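Local structure of hypothetical protein (Sus scrofa, 3WOC) at residues I27-P33 against G56-L62. The protein is a prostate-derived, heparin-binding glycoprotein of boar sperm with a jacalin-like lectin fold, probably recognising carbohydrate and linked to sperm capacitation. Residues are numbered along the deposited sequence; the frame is centred on the assembly and turned at random.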
loop_
_atom_site.group_PDB
_atom_site.type_symbol
_atom_site.label_atom_id
_atom_site.label_comp_id
_atom_site.label_asym_id
_atom_site.label_seq_id
_atom_site.Cartn_x
_atom_site.Cartn_y
_atom_site.Cartn_z
ATOM N N ILE A 27 2.983 1.968 7.821
ATOM C CA ILE A 27 2.638 1.068 6.727
ATOM C C ILE A 27 3.315 -0.290 6.931
ATOM O O ILE A 27 4.505 -0.364 7.239
ATOM C CB ILE A 27 3.011 1.698 5.349
ATOM C CG1 ILE A 27 1.974 1.350 4.265
ATOM C CG2 ILE A 27 4.452 1.376 4.962
ATOM C CD1 ILE A 27 2.035 -0.070 3.706
ATOM N N ARG A 28 2.539 -1.357 6.770
ATOM C CA ARG A 28 3.037 -2.715 6.946
ATOM C C ARG A 28 2.886 -3.513 5.653
ATOM O O ARG A 28 1.777 -3.688 5.148
ATOM C CB ARG A 28 2.297 -3.403 8.096
ATOM C CG ARG A 28 2.966 -4.658 8.631
ATOM C CD ARG A 28 2.188 -5.215 9.816
ATOM N NE ARG A 28 2.495 -4.517 11.061
ATOM C CZ ARG A 28 1.779 -4.612 12.178
ATOM N NH1 ARG A 28 0.689 -5.370 12.219
ATOM N NH2 ARG A 28 2.153 -3.941 13.258
ATOM N N VAL A 29 4.012 -3.978 5.120
ATOM C CA VAL A 29 4.022 -4.778 3.899
ATOM C C VAL A 29 4.549 -6.186 4.189
ATOM O O VAL A 29 5.617 -6.350 4.781
ATOM C CB VAL A 29 4.854 -4.102 2.778
ATOM C CG1 VAL A 29 4.980 -5.008 1.566
ATOM C CG2 VAL A 29 4.228 -2.777 2.373
ATOM N N PHE A 30 3.784 -7.193 3.775
ATOM C CA PHE A 30 4.175 -8.588 3.945
ATOM C C PHE A 30 4.764 -9.147 2.655
ATOM O O PHE A 30 4.105 -9.164 1.612
ATOM C CB PHE A 30 2.983 -9.423 4.408
ATOM C CG PHE A 30 2.572 -9.159 5.830
ATOM C CD1 PHE A 30 2.920 -10.049 6.843
ATOM C CD2 PHE A 30 1.834 -8.024 6.160
ATOM C CE1 PHE A 30 2.538 -9.815 8.165
ATOM C CE2 PHE A 30 1.449 -7.777 7.476
ATOM C CZ PHE A 30 1.800 -8.674 8.481
ATOM N N VAL A 31 6.017 -9.588 2.735
ATOM C CA VAL A 31 6.745 -10.111 1.584
ATOM C C VAL A 31 7.071 -11.594 1.788
ATOM O O VAL A 31 7.498 -12.005 2.871
ATOM C CB VAL A 31 8.037 -9.290 1.315
ATOM C CG1 VAL A 31 8.859 -9.897 0.181
ATOM C CG2 VAL A 31 7.692 -7.837 0.992
ATOM N N GLY A 32 6.851 -12.390 0.742
ATOM C CA GLY A 32 7.154 -13.820 0.772
ATOM C C GLY A 32 8.545 -14.128 0.246
ATOM O O GLY A 32 9.167 -13.275 -0.394
ATOM N N PRO A 33 9.046 -15.355 0.513
ATOM C CA PRO A 33 10.376 -15.822 0.088
ATOM C C PRO A 33 10.737 -15.574 -1.383
ATOM O O PRO A 33 11.925 -15.509 -1.712
ATOM C CB PRO A 33 10.334 -17.335 0.374
ATOM C CG PRO A 33 8.904 -17.652 0.728
ATOM C CD PRO A 33 8.342 -16.392 1.286
ATOM N N GLY A 56 0.474 -14.822 5.007
ATOM C CA GLY A 56 1.822 -15.361 4.850
ATOM C C GLY A 56 2.867 -14.287 4.633
ATOM O O GLY A 56 2.542 -13.103 4.516
ATOM N N GLY A 57 4.129 -14.710 4.576
ATOM C CA GLY A 57 5.252 -13.798 4.411
ATOM C C GLY A 57 5.670 -13.147 5.718
ATOM O O GLY A 57 5.053 -13.375 6.766
ATOM N N LYS A 58 6.726 -12.341 5.655
ATOM C CA LYS A 58 7.223 -11.629 6.831
ATOM C C LYS A 58 6.892 -10.140 6.778
ATOM O O LYS A 58 6.988 -9.508 5.726
ATOM C CB LYS A 58 8.731 -11.860 7.049
ATOM C CG LYS A 58 9.590 -11.970 5.783
ATOM C CD LYS A 58 9.864 -13.433 5.406
ATOM C CE LYS A 58 10.481 -13.568 4.014
ATOM N NZ LYS A 58 11.906 -13.125 3.968
ATOM N N ALA A 59 6.501 -9.594 7.927
ATOM C CA ALA A 59 6.101 -8.194 8.048
ATOM C C ALA A 59 7.280 -7.237 7.940
ATOM O O ALA A 59 8.308 -7.421 8.594
ATOM C CB ALA A 59 5.356 -7.963 9.360
ATOM N N HIS A 60 7.117 -6.224 7.096
ATOM C CA HIS A 60 8.064 -5.125 6.977
ATOM C C HIS A 60 7.298 -3.838 7.250
ATOM O O HIS A 60 6.163 -3.685 6.794
ATOM C CB HIS A 60 8.665 -5.073 5.572
ATOM C CG HIS A 60 9.378 -6.325 5.164
ATOM N ND1 HIS A 60 8.717 -7.493 4.848
ATOM C CD2 HIS A 60 10.697 -6.583 4.995
ATOM C CE1 HIS A 60 9.598 -8.420 4.515
ATOM N NE2 HIS A 60 10.806 -7.893 4.594
ATOM N N GLU A 61 7.907 -2.916 7.989
ATOM C CA GLU A 61 7.225 -1.681 8.369
ATOM C C GLU A 61 8.024 -0.415 8.082
ATOM O O GLU A 61 9.243 -0.378 8.263
ATOM C CB GLU A 61 6.851 -1.711 9.851
ATOM C CG GLU A 61 5.669 -2.600 10.191
ATOM C CD GLU A 61 5.506 -2.821 11.684
ATOM O OE1 GLU A 61 4.940 -3.865 12.071
ATOM O OE2 GLU A 61 5.945 -1.958 12.475
ATOM N N LEU A 62 7.317 0.610 7.616
ATOM C CA LEU A 62 7.806 1.978 7.667
ATOM C C LEU A 62 6.947 2.709 8.684
ATOM O O LEU A 62 5.735 2.834 8.504
ATOM C CB LEU A 62 7.726 2.667 6.300
ATOM C CG LEU A 62 7.978 4.184 6.250
ATOM C CD1 LEU A 62 9.422 4.551 6.600
ATOM C CD2 LEU A 62 7.595 4.760 4.893
#
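Ile-27 and Leu-62 form a hydrogen-bonded pair in an antiparallel ladder within one of the three four-stranded sheets of the jacalin-type beta-prism, where strand 24-31 pairs with the outermost strand 58-63. Their backbones exchange two hydrogen bonds, and Ile-27 CG2 packs 3.8 Å from Leu-62 CB; both branched chains suit the apolar prism interior, where they also touch Leu-86 of a neighbouring sheet. Arg-28 and Glu-61, a non-hydrogen-bonded pair, lie side by side on the other face. OE1 of Glu-61 accepts the N-H of Arg-28 NE at 2.7 Å in a salt bridge, helped by a weak bond from NH2; NE approaches from above the carboxylate plane, the two flat groups being turned 30° apart. The guanidinium, on a long chain, serves Glu-61, Trp-48 through a cation-pi contact and, weakly, Gln-41. Val-29, compact and apolar, packs beside Ile-40 on the next strand and against Phe-96 of another sheet, while its N bonds to His-60 O at 2.7 Å. Its O, already bonded to His-60 N, sits at the imidazole edge and takes a weak second bond from ND1 at 3.3 Å. On the outer face, Phe-30 has CG beside its backbone N (chi1 -72°), which brings CE1 and CZ of the ring against Ala-59 of strand 58-63: the small Ala-59 lays its CB over one ring face, 4.0 Å from the centroid, in a CH-pi contact. Val-31 pairs with Lys-58 through two backbone bonds, and its CB meets CE1 of His-60. Beyond it Gly-32 passes Gly-57, whose positive phi fits a residue without a side chain, as does its CA, 3.3 Å from Val-31 O.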